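PDB 5UFV: glycoside hydrolase family 61 protein from Myceliophthora thermophila, which cleaves cellulose chains by copper-dependent oxidation, giving C1-oxidised products and consuming a reductant together with O2 or H2O2. Local coordinates for residues A3-N8 against P33-V38; L81-K86 against Y189-P194. One frame throughout, in Å; residues are numbered along the deposited sequence.

Contact 1. Residues A3-N8 against P33-V38; sequences AVTSYN and PDYNPV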
loop_
_atom_site.group_PDB
_atom_site.type_symbol
_atom_site.label_atom_id
_atom_site.label_comp_id
_atom_site.label_asym_id
_atom_site.label_seq_id
_atom_site.Cartn_x
_atom_site.Cartn_y
_atom_site.Cartn_z
ATOM N N ALA A 3 7.652 3.855 -7.390
ATOM C CA ALA A 3 6.510 2.930 -7.475
ATOM C C ALA A 3 6.988 1.524 -7.190
ATOM O O ALA A 3 8.172 1.230 -7.265
ATOM C CB ALA A 3 5.874 3.002 -8.866
ATOM N N VAL A 4 6.063 0.639 -6.884
ATOM C CA VAL A 4 6.412 -0.766 -6.786
ATOM C C VAL A 4 6.701 -1.235 -8.184
ATOM O O VAL A 4 5.819 -1.242 -9.015
ATOM C CB VAL A 4 5.273 -1.623 -6.241
ATOM C CG1 VAL A 4 5.633 -3.109 -6.368
ATOM C CG2 VAL A 4 4.982 -1.236 -4.796
ATOM N N THR A 5 7.924 -1.668 -8.419
ATOM C CA THR A 5 8.309 -2.132 -9.726
ATOM C C THR A 5 8.324 -3.659 -9.987
ATOM O O THR A 5 8.373 -4.079 -11.152
ATOM C CB THR A 5 9.676 -1.505 -10.086
ATOM O OG1 THR A 5 10.557 -1.525 -8.939
ATOM C CG2 THR A 5 9.433 -0.071 -10.540
ATOM N N SER A 6 8.272 -4.473 -8.938
ATOM C CA SER A 6 8.325 -5.926 -9.074
ATOM C C SER A 6 7.937 -6.580 -7.744
ATOM O O SER A 6 7.889 -5.916 -6.717
ATOM C CB SER A 6 9.727 -6.376 -9.479
ATOM O OG SER A 6 10.647 -6.112 -8.441
ATOM N N TYR A 7 7.670 -7.882 -7.752
ATOM C CA TYR A 7 7.220 -8.568 -6.540
ATOM C C TYR A 7 7.916 -9.926 -6.361
ATOM O O TYR A 7 8.354 -10.562 -7.328
ATOM C CB TYR A 7 5.697 -8.826 -6.572
ATOM C CG TYR A 7 4.785 -7.626 -6.738
ATOM C CD1 TYR A 7 4.439 -7.162 -7.991
ATOM C CD2 TYR A 7 4.237 -6.987 -5.636
ATOM C CE1 TYR A 7 3.590 -6.071 -8.145
ATOM C CE2 TYR A 7 3.406 -5.895 -5.780
ATOM C CZ TYR A 7 3.078 -5.446 -7.040
ATOM O OH TYR A 7 2.240 -4.363 -7.186
ATOM N N ASN A 8 7.990 -10.365 -5.105
ATOM C CA ASN A 8 8.265 -11.759 -4.781
ATOM C C ASN A 8 7.131 -12.318 -3.928
ATOM O O ASN A 8 6.901 -11.879 -2.815
ATOM C CB ASN A 8 9.616 -11.940 -4.070
ATOM C CG ASN A 8 10.000 -13.398 -3.945
ATOM O OD1 ASN A 8 9.363 -14.162 -3.221
ATOM N ND2 ASN A 8 11.002 -13.806 -4.691
ATOM N N PRO A 33 1.054 4.994 -14.395
ATOM C CA PRO A 33 1.508 5.851 -15.500
ATOM C C PRO A 33 2.968 6.314 -15.382
ATOM O O PRO A 33 3.641 6.515 -16.396
ATOM C CB PRO A 33 0.558 7.062 -15.409
ATOM C CG PRO A 33 0.254 7.195 -13.950
ATOM C CD PRO A 33 0.345 5.782 -13.359
ATOM N N ASP A 34 3.439 6.494 -14.155
ATOM C CA ASP A 34 4.748 7.097 -13.912
ATOM C C ASP A 34 4.896 7.215 -12.402
ATOM O O ASP A 34 4.131 6.609 -11.656
ATOM C CB ASP A 34 4.875 8.454 -14.630
ATOM C CG ASP A 34 3.732 9.431 -14.267
ATOM O OD1 ASP A 34 3.324 9.481 -13.047
ATOM O OD2 ASP A 34 3.229 10.125 -15.205
ATOM N N TYR A 35 5.870 7.985 -11.948
ATOM C CA TYR A 35 6.170 8.090 -10.526
ATOM C C TYR A 35 5.549 9.291 -9.810
ATOM O O TYR A 35 5.884 9.553 -8.658
ATOM C CB TYR A 35 7.679 8.182 -10.321
ATOM C CG TYR A 35 8.507 6.926 -10.499
ATOM C CD1 TYR A 35 7.940 5.663 -10.573
ATOM C CD2 TYR A 35 9.901 7.033 -10.538
ATOM C CE1 TYR A 35 8.742 4.536 -10.724
ATOM C CE2 TYR A 35 10.701 5.935 -10.660
ATOM C CZ TYR A 35 10.140 4.686 -10.764
ATOM O OH TYR A 35 10.986 3.602 -10.885
ATOM N N ASN A 36 4.660 10.016 -10.459
ATOM C CA ASN A 36 4.054 11.204 -9.838
ATOM C C ASN A 36 3.043 10.827 -8.791
ATOM O O ASN A 36 2.332 9.857 -8.937
ATOM C CB ASN A 36 3.331 12.080 -10.856
ATOM C CG ASN A 36 4.265 12.681 -11.884
ATOM O OD1 ASN A 36 5.437 12.911 -11.625
ATOM N ND2 ASN A 36 3.740 12.944 -13.058
ATOM N N PRO A 37 2.966 11.625 -7.740
ATOM C CA PRO A 37 2.022 11.351 -6.675
ATOM C C PRO A 37 0.572 11.619 -7.075
ATOM O O PRO A 37 0.311 12.398 -7.984
ATOM C CB PRO A 37 2.458 12.338 -5.584
ATOM C CG PRO A 37 3.024 13.498 -6.353
ATOM C CD PRO A 37 3.761 12.846 -7.483
ATOM N N VAL A 38 -0.348 10.951 -6.390
ATOM C CA VAL A 38 -1.744 11.355 -6.354
ATOM C C VAL A 38 -1.772 12.364 -5.216
ATOM O O VAL A 38 -1.187 12.108 -4.152
ATOM C CB VAL A 38 -2.675 10.156 -6.076
ATOM C CG1 VAL A 38 -4.119 10.594 -5.877
ATOM C CG2 VAL A 38 -2.584 9.130 -7.202
HETATM O O HOH W 1 10.435 2.587 -8.061
#

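Contact 2. Residues L81-K86 against Y189-P194; sequences LVWMYK and YKAAIP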
loop_
_atom_site.group_PDB
_atom_site.type_symbol
_atom_site.label_atom_id
_atom_site.label_comp_id
_atom_site.label_asym_id
_atom_site.label_seq_id
_atom_site.Cartn_x
_atom_site.Cartn_y
_atom_site.Cartn_z
ATOM N N LEU A 81 1.350 1.504 3.822
ATOM C CA LEU A 81 0.165 0.693 3.981
ATOM C C LEU A 81 0.086 -0.400 2.919
ATOM O O LEU A 81 0.374 -0.151 1.746
ATOM C CB LEU A 81 -1.072 1.560 3.883
ATOM C CG LEU A 81 -1.302 2.508 5.070
ATOM C CD1 LEU A 81 -0.486 3.780 4.943
ATOM C CD2 LEU A 81 -2.783 2.854 5.182
ATOM N N VAL A 82 -0.319 -1.601 3.335
ATOM C CA VAL A 82 -0.544 -2.677 2.417
ATOM C C VAL A 82 -1.914 -3.225 2.661
ATOM O O VAL A 82 -2.235 -3.589 3.778
ATOM C CB VAL A 82 0.450 -3.807 2.631
ATOM C CG1 VAL A 82 0.281 -4.845 1.529
ATOM C CG2 VAL A 82 1.880 -3.262 2.705
ATOM N N TRP A 83 -2.718 -3.298 1.609
ATOM C CA TRP A 83 -4.099 -3.680 1.713
ATOM C C TRP A 83 -4.402 -4.809 0.782
ATOM O O TRP A 83 -3.690 -5.057 -0.163
ATOM C CB TRP A 83 -5.010 -2.561 1.242
ATOM C CG TRP A 83 -4.823 -1.186 1.810
ATOM C CD1 TRP A 83 -3.776 -0.334 1.591
ATOM C CD2 TRP A 83 -5.767 -0.462 2.609
ATOM N NE1 TRP A 83 -3.990 0.860 2.251
ATOM C CE2 TRP A 83 -5.206 0.809 2.873
ATOM C CE3 TRP A 83 -7.027 -0.767 3.129
ATOM C CZ2 TRP A 83 -5.863 1.767 3.616
ATOM C CZ3 TRP A 83 -7.681 0.195 3.877
ATOM C CH2 TRP A 83 -7.105 1.444 4.106
ATOM N N MET A 84 -5.542 -5.430 1.013
ATOM C CA MET A 84 -6.055 -6.470 0.165
ATOM C C MET A 84 -7.539 -6.264 -0.036
ATOM O O MET A 84 -8.178 -5.500 0.669
ATOM C CB MET A 84 -5.786 -7.855 0.776
ATOM C CG MET A 84 -4.346 -8.284 0.649
ATOM S SD MET A 84 -3.960 -9.974 1.188
ATOM C CE MET A 84 -4.452 -10.948 -0.240
ATOM N N TYR A 85 -8.084 -6.977 -1.007
ATOM C CA TYR A 85 -9.449 -6.770 -1.429
ATOM C C TYR A 85 -9.901 -8.049 -2.083
ATOM O O TYR A 85 -9.265 -8.529 -3.021
ATOM C CB TYR A 85 -9.516 -5.597 -2.418
ATOM C CG TYR A 85 -10.876 -5.328 -2.985
ATOM C CD1 TYR A 85 -11.435 -6.164 -3.949
ATOM C CD2 TYR A 85 -11.593 -4.231 -2.586
ATOM C CE1 TYR A 85 -12.692 -5.928 -4.472
ATOM C CE2 TYR A 85 -12.842 -3.969 -3.112
ATOM C CZ TYR A 85 -13.394 -4.823 -4.057
ATOM O OH TYR A 85 -14.643 -4.538 -4.565
ATOM N N LYS A 86 -11.006 -8.579 -1.579
ATOM C CA LYS A 86 -11.570 -9.811 -2.080
ATOM C C LYS A 86 -12.425 -9.566 -3.319
ATOM O O LYS A 86 -13.525 -9.037 -3.212
ATOM C CB LYS A 86 -12.418 -10.454 -0.987
ATOM C CG LYS A 86 -13.129 -11.733 -1.403
ATOM C CD LYS A 86 -12.246 -12.943 -1.262
ATOM C CE LYS A 86 -12.802 -14.147 -2.012
ATOM N NZ LYS A 86 -14.059 -14.638 -1.412
ATOM N N TYR A 189 -13.210 -3.664 9.609
ATOM C CA TYR A 189 -11.826 -3.775 9.119
ATOM C C TYR A 189 -11.716 -3.282 7.675
ATOM O O TYR A 189 -10.615 -3.086 7.153
ATOM C CB TYR A 189 -11.313 -5.228 9.207
ATOM C CG TYR A 189 -10.929 -5.708 10.589
ATOM C CD1 TYR A 189 -9.781 -5.244 11.205
ATOM C CD2 TYR A 189 -11.697 -6.651 11.274
ATOM C CE1 TYR A 189 -9.404 -5.675 12.471
ATOM C CE2 TYR A 189 -11.328 -7.090 12.546
ATOM C CZ TYR A 189 -10.175 -6.591 13.138
ATOM O OH TYR A 189 -9.777 -7.010 14.381
ATOM N N LYS A 190 -12.856 -3.079 7.034
ATOM C CA LYS A 190 -12.896 -2.751 5.614
ATOM C C LYS A 190 -13.193 -1.275 5.378
ATOM O O LYS A 190 -13.883 -0.646 6.190
ATOM C CB LYS A 190 -13.970 -3.581 4.912
ATOM C CG LYS A 190 -13.642 -5.053 4.768
ATOM C CD LYS A 190 -14.928 -5.828 4.529
ATOM C CE LYS A 190 -14.691 -7.114 3.757
ATOM N NZ LYS A 190 -15.923 -7.942 3.822
ATOM N N ALA A 191 -12.661 -0.757 4.261
ATOM C CA ALA A 191 -12.891 0.615 3.772
ATOM C C ALA A 191 -12.960 0.666 2.250
ATOM O O ALA A 191 -12.516 -0.245 1.551
ATOM C CB ALA A 191 -11.769 1.516 4.221
ATOM N N ALA A 192 -13.533 1.746 1.752
ATOM C CA ALA A 192 -13.448 2.092 0.356
ATOM C C ALA A 192 -12.173 2.877 0.103
ATOM O O ALA A 192 -11.631 3.516 1.012
ATOM C CB ALA A 192 -14.661 2.928 -0.036
ATOM N N ILE A 193 -11.688 2.813 -1.129
ATOM C CA ILE A 193 -10.555 3.639 -1.552
ATOM C C ILE A 193 -10.843 4.172 -2.957
ATOM O O ILE A 193 -11.063 3.381 -3.878
ATOM C CB ILE A 193 -9.254 2.843 -1.629
ATOM C CG1 ILE A 193 -9.002 2.067 -0.346
ATOM C CG2 ILE A 193 -8.085 3.770 -1.858
ATOM C CD1 ILE A 193 -7.847 1.090 -0.489
ATOM N N PRO A 194 -10.887 5.489 -3.152
ATOM C CA PRO A 194 -10.809 6.515 -2.099
ATOM C C PRO A 194 -11.958 6.424 -1.111
ATOM O O PRO A 194 -12.984 5.828 -1.433
ATOM C CB PRO A 194 -10.933 7.825 -2.889
ATOM C CG PRO A 194 -11.638 7.445 -4.151
ATOM C CD PRO A 194 -11.187 6.061 -4.474
#

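Contact 1. Residues A3-N8 against P33-V38
Ala3 meets the CD1 and CE1 atoms of the Tyr35 ring obliquely, and the ring of Phe20, which lies outside both segments, meets it edge-to-face. Ala3 N is 3.6 Å from Tyr35 CE1, and Ala3 CB packs beside the same carbon at 3.7 Å. Tyr35 reaches this place because CG stands beside its own backbone N, opposite the carbonyl carbon (chi1 -74°), which swings the ring toward Ala3. At its far end Tyr35 OH comes within 4.0 Å of Thr5 CG2; the two side chains cross at about a right angle. Thr5 OG1 is engaged elsewhere, with Ala71 N and Thr69 O. One water joins the segments: it accepts from Ala3 N at 3.1 Å and is bound only weakly by Tyr35 OH. In the 33-38 loop, Asp34 OD1 accepts from Asn36 N in an Asx turn, with Tyr35 at its middle. A leucine at Tyr35 would probably leave the water without its phenolic partner and a gap beside Ala3. With apolar contacts and one weak water-mediated link between the segments, the tyrosine ring is placed here mainly by shape, about 7 Å from the catalytic copper ion.

Contact 2. Residues L81-K86 against Y189-P194
Trp83 projects from the middle of strand 80-86 toward Ala191 and Ile193, and its indole carries nearly all of the first segment's share in the contact. From CB, which points at the 189-194 segment, CG turns beside the backbone N (chi1 -51°), carrying the double ring outward from the strand. At CG the ring divides. On the branch through CD1, NE1 makes a hydrogen bond to Glu156 OE1 on the neighbouring strand 149-159, so the indole's polar atom is satisfied and its rotation is restrained. On the other branch, Trp83 CD2 lies beneath the terminal methyl of Ile193, 4.0 Å from CD1, and the next atom, Trp83 CE3, is 4.1 Å from the same methyl. That methyl stands over the face of the six-membered ring, 4.2 Å from its centroid and only 14° off the normal: a CH-pi contact made almost straight down. Ile193 can deliver it because its chain is extended at the end, CD1 anti to CA (chi2 170°). Beyond CE3, Trp83 CZ3 approaches Ala191 CB at 4.3 Å, obliquely to the ring.

Around this pair, Tyr196 and Pro222 also touch the indole, while Trp101 of strand 101-107 touches both Trp83 and Ile193. Ile193 O accepts from Arg47 NE, just before the cis peptide to Pro194. In the six-stranded sheet, strand 101-107 separates strand 80-86 from the short edge strand 190-191, so the tryptophan reaches past one strand to meet the segment at the margin. Trp83, with Ile193 in CH-pi contact and Ala191 beside it, packs a late segment against the face of the six-stranded sheet turned away from the four-stranded one, in the immunoglobulin-like beta-sandwich fold of AA9 monooxygenases.

The strands involved belong to different sheets, and the two contacts lie on opposite sides of the chain's centre, their own centres 18 Å apart and their nearest atoms about 8 Å apart. Contact 1 is partly buried and joins the first strand of the four-stranded sheet to a loop near the copper site; contact 2 is buried and ties a central strand of the six-stranded sheet to its margin. Strand 167-177, which carries the copper ligand Tyr169, belongs to the second sheet yet is touched by residues of contact 1. A water has a part in contact 1, whereas contact 2 is purely apolar across its segments, its polar indole atom being served by a neighbouring strand.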